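PDB 3JRT: integron cassette protein Vpc_cass2 from Vibrio paracholerae, which is of unknown function but is an all-helical product of a mobile integron gene cassette that assembles as a dimer. Local coordinates for residues C74-V79 with R124-A129. Numbering follows the deposited sequence.
Sequences CVYSIV and RNHCVA
A sulfur-aromatic contact between Tyr76 and Cys127 forms the core of this helix-helix contact. Cys127 CB sits over one face of the Tyr76 ring, 3.6 Å from the ring centroid and only 10° off the ring normal. Cys127 SG covers the same face nearer the root of the ring, 3.6 Å from Tyr76 CG. The sulfur is turned anti to the Cys127 backbone N (chi1 162°), which lays it back along the ring toward Tyr76 CB. At the far end of the ring, Tyr76 OH meets the edge of the His126 imidazole in its plane, 3.2 Å from His126 CD2. The chain is all-helical, and here helix 64-91 is crossed by the last turn of helix 118-128. The axes of segments 74-79 and 124-128 approach to 9.5 Å, at 113°. The backbones come closest at Val79 and Arg124. There Val79 CG2 rests on the backbone of the other helix, 3.5 Å from Arg124 N. The Arg124 chain bends at chi2 and chi3 and leads away from Val79. The side edge of its guanidinium grips one oxygen: Arg124 NE and Arg124 NH2 both donate to Asn125 OD1 from the same face of the amide, with Arg124 NE 3.0 Å from Asn125 OD1. Val143 of helix 140-151 packs against both Tyr76 and His126. Cys127 O accepts a hydrogen bond from Lys84 of the second subunit.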
loop_
_atom_site.group_PDB
_atom_site.type_symbol
_atom_site.label_atom_id
_atom_site.label_comp_id
_atom_site.label_asym_id
_atom_site.label_seq_id
_atom_site.Cartn_x
_atom_site.Cartn_y
_atom_site.Cartn_z
ATOM N N CYS A 74 -4.732 -4.512 1.263
ATOM C CA CYS A 74 -4.611 -5.223 -0.008
ATOM C C CYS A 74 -5.243 -4.461 -1.169
ATOM O O CYS A 74 -4.680 -4.354 -2.270
ATOM C CB CYS A 74 -5.184 -6.636 0.105
ATOM S SG CYS A 74 -4.311 -7.646 1.344
ATOM N N VAL A 75 -6.407 -3.894 -0.918
ATOM C CA VAL A 75 -7.071 -3.127 -1.950
ATOM C C VAL A 75 -6.256 -1.891 -2.395
ATOM O O VAL A 75 -6.123 -1.634 -3.593
ATOM C CB VAL A 75 -8.492 -2.759 -1.500
ATOM C CG1 VAL A 75 -9.078 -1.615 -2.345
ATOM C CG2 VAL A 75 -9.372 -4.020 -1.520
ATOM N N TYR A 76 -5.722 -1.125 -1.449
ATOM C CA TYR A 76 -4.891 0.022 -1.818
ATOM C C TYR A 76 -3.738 -0.409 -2.732
ATOM O O TYR A 76 -3.398 0.259 -3.708
ATOM C CB TYR A 76 -4.356 0.743 -0.577
ATOM C CG TYR A 76 -5.413 1.583 0.127
ATOM C CD1 TYR A 76 -6.572 1.941 -0.524
ATOM C CD2 TYR A 76 -5.234 2.031 1.438
ATOM C CE1 TYR A 76 -7.547 2.713 0.097
ATOM C CE2 TYR A 76 -6.206 2.798 2.079
ATOM C CZ TYR A 76 -7.364 3.132 1.391
ATOM O OH TYR A 76 -8.334 3.901 1.975
ATOM N N SER A 77 -3.150 -1.553 -2.435
ATOM C CA SER A 77 -2.022 -1.985 -3.220
ATOM C C SER A 77 -2.511 -2.358 -4.635
ATOM O O SER A 77 -1.918 -1.969 -5.645
ATOM C CB SER A 77 -1.323 -3.166 -2.534
ATOM O OG SER A 77 -0.251 -3.626 -3.330
ATOM N N ILE A 78 -3.584 -3.133 -4.702
ATOM C CA ILE A 78 -4.205 -3.445 -5.995
ATOM C C ILE A 78 -4.538 -2.186 -6.814
ATOM O O ILE A 78 -4.217 -2.112 -7.996
ATOM C CB ILE A 78 -5.457 -4.306 -5.796
ATOM C CG1 ILE A 78 -5.038 -5.704 -5.313
ATOM C CG2 ILE A 78 -6.311 -4.351 -7.077
ATOM C CD1 ILE A 78 -6.208 -6.516 -4.762
ATOM N N VAL A 79 -5.154 -1.178 -6.199
ATOM C CA VAL A 79 -5.530 -0.013 -6.990
ATOM C C VAL A 79 -4.310 0.788 -7.434
ATOM O O VAL A 79 -4.255 1.273 -8.563
ATOM C CB VAL A 79 -6.644 0.873 -6.321
ATOM C CG1 VAL A 79 -7.901 0.010 -6.044
ATOM C CG2 VAL A 79 -6.144 1.560 -5.032
ATOM N N ARG A 124 -7.267 4.839 -5.264
ATOM C CA ARG A 124 -5.849 5.149 -5.400
ATOM C C ARG A 124 -5.568 6.580 -4.937
ATOM O O ARG A 124 -4.711 6.834 -4.066
ATOM C CB ARG A 124 -5.397 4.965 -6.852
ATOM C CG ARG A 124 -3.859 4.882 -7.038
ATOM C CD ARG A 124 -3.208 6.252 -6.964
ATOM N NE ARG A 124 -3.780 7.174 -7.946
ATOM C CZ ARG A 124 -3.392 7.245 -9.219
ATOM N NH1 ARG A 124 -2.433 6.442 -9.670
ATOM N NH2 ARG A 124 -3.963 8.111 -10.048
ATOM N N ASN A 125 -6.308 7.510 -5.527
ATOM C CA ASN A 125 -6.138 8.930 -5.248
ATOM C C ASN A 125 -6.244 9.286 -3.774
ATOM O O ASN A 125 -5.435 10.057 -3.253
ATOM C CB ASN A 125 -7.129 9.744 -6.072
ATOM C CG ASN A 125 -6.732 9.812 -7.526
ATOM O OD1 ASN A 125 -5.582 9.529 -7.868
ATOM N ND2 ASN A 125 -7.674 10.192 -8.396
ATOM N N HIS A 126 -7.234 8.715 -3.101
ATOM C CA HIS A 126 -7.417 8.977 -1.686
ATOM C C HIS A 126 -6.240 8.451 -0.896
ATOM O O HIS A 126 -5.663 9.153 -0.064
ATOM C CB HIS A 126 -8.687 8.307 -1.191
ATOM C CG HIS A 126 -8.714 8.082 0.288
ATOM N ND1 HIS A 126 -8.935 9.097 1.192
ATOM C CD2 HIS A 126 -8.567 6.950 1.018
ATOM C CE1 HIS A 126 -8.917 8.603 2.419
ATOM N NE2 HIS A 126 -8.707 7.302 2.340
ATOM N N CYS A 127 -5.889 7.202 -1.177
ATOM C CA CYS A 127 -4.868 6.474 -0.435
ATOM C C CYS A 127 -3.511 7.144 -0.543
ATOM O O CYS A 127 -2.706 7.092 0.365
ATOM C CB CYS A 127 -4.733 5.054 -0.988
ATOM S SG CYS A 127 -3.190 4.292 -0.497
ATOM N N VAL A 128 -3.269 7.763 -1.681
ATOM C CA VAL A 128 -1.972 8.309 -2.008
ATOM C C VAL A 128 -1.880 9.819 -1.733
ATOM O O VAL A 128 -0.799 10.358 -1.571
ATOM C CB VAL A 128 -1.703 8.023 -3.490
ATOM C CG1 VAL A 128 -1.021 9.185 -4.164
ATOM C CG2 VAL A 128 -0.943 6.724 -3.641
ATOM N N ALA A 129 -3.019 10.502 -1.670
ATOM C CA ALA A 129 -3.018 11.958 -1.527
ATOM C C ALA A 129 -2.310 12.446 -0.265
ATOM O O ALA A 129 -2.190 11.728 0.724
ATOM C CB ALA A 129 -4.438 12.510 -1.583
#